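Local coordinates for protein metalloprotease stcE (Escherichia coli, PDB 4DNY) that is a secreted zinc metalloprotease, a mucinase that probably cleaves O-linked glycoproteins and is essential to adhesion and immune evasion during enterohemorrhagic E. coli infection, at residues A[62-67]-A[85-90]. Residues are numbered along the deposited sequence; the frame is centred on the assembly and turned at random. Where two conformers were deposited one is given.
Sequences GRWVRD and SSAGYS
Trp64 lays one face of its indole against Tyr89, whose CB makes the closest approach, 3.6 Å from the centroid of the five-membered ring in a CH-pi contact. The phenol ring turns its CD2 edge toward the face of the six-membered ring, an edge-to-face pair with centroids 5.0 Å apart and planes inclined at 55°. Across the indole, the backbone N of Arg66 lies over the opposite face, near its margin. Ala87 adds a methyl, its CB 4.0 Å from Trp64 CD1. Both segments belong to the beta-sandwich domain: 62-67 follows strand 54-60 and ends on the first residue of strand 67-69, and the other segment comes off the end of strand 80-86 and leads to strand 91-95, so the tryptophan bridges two passages from one sheet to the other. With CG anti to the backbone N (chi1 165°), the indole reaches over to 85-90, where NE1 donates to Ser90 O at 3.0 Å, with an N-H...O angle of 148°. The oxygen sits in the indole plane, but the N-H comes from above the carbonyl plane. Within 62-67, Arg66 NH2 makes a salt bridge to Asp67 OD2 (2.7 Å); at the start of 85-90, Ser85 OG accepts from Ala87 N in an ST turn.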
loop_
_atom_site.group_PDB
_atom_site.type_symbol
_atom_site.label_atom_id
_atom_site.label_comp_id
_atom_site.label_asym_id
_atom_site.label_seq_id
_atom_site.Cartn_x
_atom_site.Cartn_y
_atom_site.Cartn_z
ATOM N N GLY A 62 9.624 -4.861 -14.878
ATOM C CA GLY A 62 9.518 -3.658 -15.687
ATOM C C GLY A 62 8.621 -2.590 -15.086
ATOM O O GLY A 62 8.378 -1.561 -15.745
ATOM N N ARG A 63 8.095 -2.852 -13.905
ATOM C CA ARG A 63 7.092 -1.980 -13.278
ATOM C C ARG A 63 7.250 -2.042 -11.779
ATOM O O ARG A 63 6.401 -2.611 -11.066
ATOM C CB ARG A 63 5.708 -2.452 -13.702
ATOM C CG ARG A 63 4.581 -1.498 -13.310
ATOM C CD ARG A 63 3.316 -2.262 -12.925
ATOM N NE ARG A 63 2.895 -3.142 -13.998
ATOM C CZ ARG A 63 2.063 -4.167 -13.869
ATOM N NH1 ARG A 63 1.737 -4.880 -14.932
ATOM N NH2 ARG A 63 1.541 -4.497 -12.702
ATOM N N TRP A 64 8.353 -1.467 -11.311
ATOM C CA TRP A 64 8.871 -1.664 -9.948
ATOM C C TRP A 64 9.558 -0.436 -9.431
ATOM O O TRP A 64 10.132 0.318 -10.213
ATOM C CB TRP A 64 9.857 -2.847 -9.954
ATOM C CG TRP A 64 10.760 -3.027 -8.794
ATOM C CD1 TRP A 64 10.507 -3.779 -7.652
ATOM C CD2 TRP A 64 12.067 -2.441 -8.611
ATOM N NE1 TRP A 64 11.566 -3.643 -6.773
ATOM C CE2 TRP A 64 12.551 -2.871 -7.350
ATOM C CE3 TRP A 64 12.858 -1.606 -9.394
ATOM C CZ2 TRP A 64 13.760 -2.502 -6.873
ATOM C CZ3 TRP A 64 14.082 -1.217 -8.919
ATOM C CH2 TRP A 64 14.547 -1.653 -7.668
ATOM N N VAL A 65 9.457 -0.201 -8.131
ATOM C CA VAL A 65 10.360 0.705 -7.466
ATOM C C VAL A 65 10.850 0.074 -6.190
ATOM O O VAL A 65 10.160 -0.798 -5.650
ATOM C CB VAL A 65 9.663 2.042 -7.036
ATOM C CG1 VAL A 65 9.428 2.893 -8.318
ATOM C CG2 VAL A 65 8.377 1.788 -6.217
ATOM N N ARG A 66 12.007 0.509 -5.725
ATOM C CA ARG A 66 12.623 -0.068 -4.524
ATOM C C ARG A 66 11.894 0.211 -3.239
ATOM O O ARG A 66 11.733 -0.692 -2.459
ATOM C CB ARG A 66 14.057 0.418 -4.418
ATOM C CG ARG A 66 14.830 -0.383 -3.419
ATOM C CD ARG A 66 16.208 0.175 -3.261
ATOM N NE ARG A 66 16.115 1.342 -2.375
ATOM C CZ ARG A 66 17.081 2.210 -2.102
ATOM N NH1 ARG A 66 18.293 2.078 -2.649
ATOM N NH2 ARG A 66 16.821 3.221 -1.268
ATOM N N ASP A 67 11.512 1.461 -3.021
ATOM C CA ASP A 67 10.969 1.880 -1.747
ATOM C C ASP A 67 9.603 2.409 -1.958
ATOM O O ASP A 67 9.394 3.213 -2.822
ATOM C CB ASP A 67 11.820 2.985 -1.093
ATOM C CG ASP A 67 13.255 2.523 -0.776
ATOM O OD1 ASP A 67 13.460 1.362 -0.438
ATOM O OD2 ASP A 67 14.170 3.376 -0.834
ATOM N N SER A 85 3.044 -8.507 -5.535
ATOM C CA SER A 85 4.286 -8.415 -6.307
ATOM C C SER A 85 4.424 -9.577 -7.293
ATOM O O SER A 85 4.415 -10.751 -6.910
ATOM C CB SER A 85 5.493 -8.447 -5.406
ATOM O OG SER A 85 6.647 -8.592 -6.230
ATOM N N SER A 86 4.646 -9.223 -8.551
ATOM C CA SER A 86 5.115 -10.210 -9.543
ATOM C C SER A 86 6.476 -9.747 -10.076
ATOM O O SER A 86 6.908 -10.140 -11.159
ATOM C CB SER A 86 4.064 -10.453 -10.656
ATOM O OG SER A 86 3.715 -9.255 -11.293
ATOM N N ALA A 87 7.166 -8.904 -9.294
ATOM C CA ALA A 87 8.485 -8.348 -9.673
ATOM C C ALA A 87 9.593 -9.188 -9.027
ATOM O O ALA A 87 9.564 -9.402 -7.817
ATOM C CB ALA A 87 8.619 -6.918 -9.204
ATOM N N GLY A 88 10.552 -9.608 -9.824
ATOM C CA GLY A 88 11.723 -10.334 -9.308
ATOM C C GLY A 88 12.479 -9.563 -8.264
ATOM O O GLY A 88 12.891 -10.129 -7.231
ATOM N N TYR A 89 12.670 -8.262 -8.476
ATOM C CA TYR A 89 13.288 -7.420 -7.464
ATOM C C TYR A 89 12.396 -7.212 -6.269
ATOM O O TYR A 89 11.193 -7.038 -6.416
ATOM C CB TYR A 89 13.705 -6.027 -8.003
ATOM C CG TYR A 89 14.778 -6.012 -9.064
ATOM C CD1 TYR A 89 15.867 -6.824 -8.988
ATOM C CD2 TYR A 89 14.713 -5.108 -10.071
ATOM C CE1 TYR A 89 16.882 -6.776 -9.952
ATOM C CE2 TYR A 89 15.727 -5.069 -11.049
ATOM C CZ TYR A 89 16.801 -5.892 -10.972
ATOM O OH TYR A 89 17.796 -5.853 -11.941
ATOM N N SER A 90 12.977 -7.213 -5.093
ATOM C CA SER A 90 12.222 -6.943 -3.891
ATOM C C SER A 90 12.035 -5.445 -3.693
ATOM O O SER A 90 12.809 -4.641 -4.227
ATOM C CB SER A 90 12.913 -7.559 -2.648
ATOM O OG SER A 90 14.169 -6.951 -2.332
#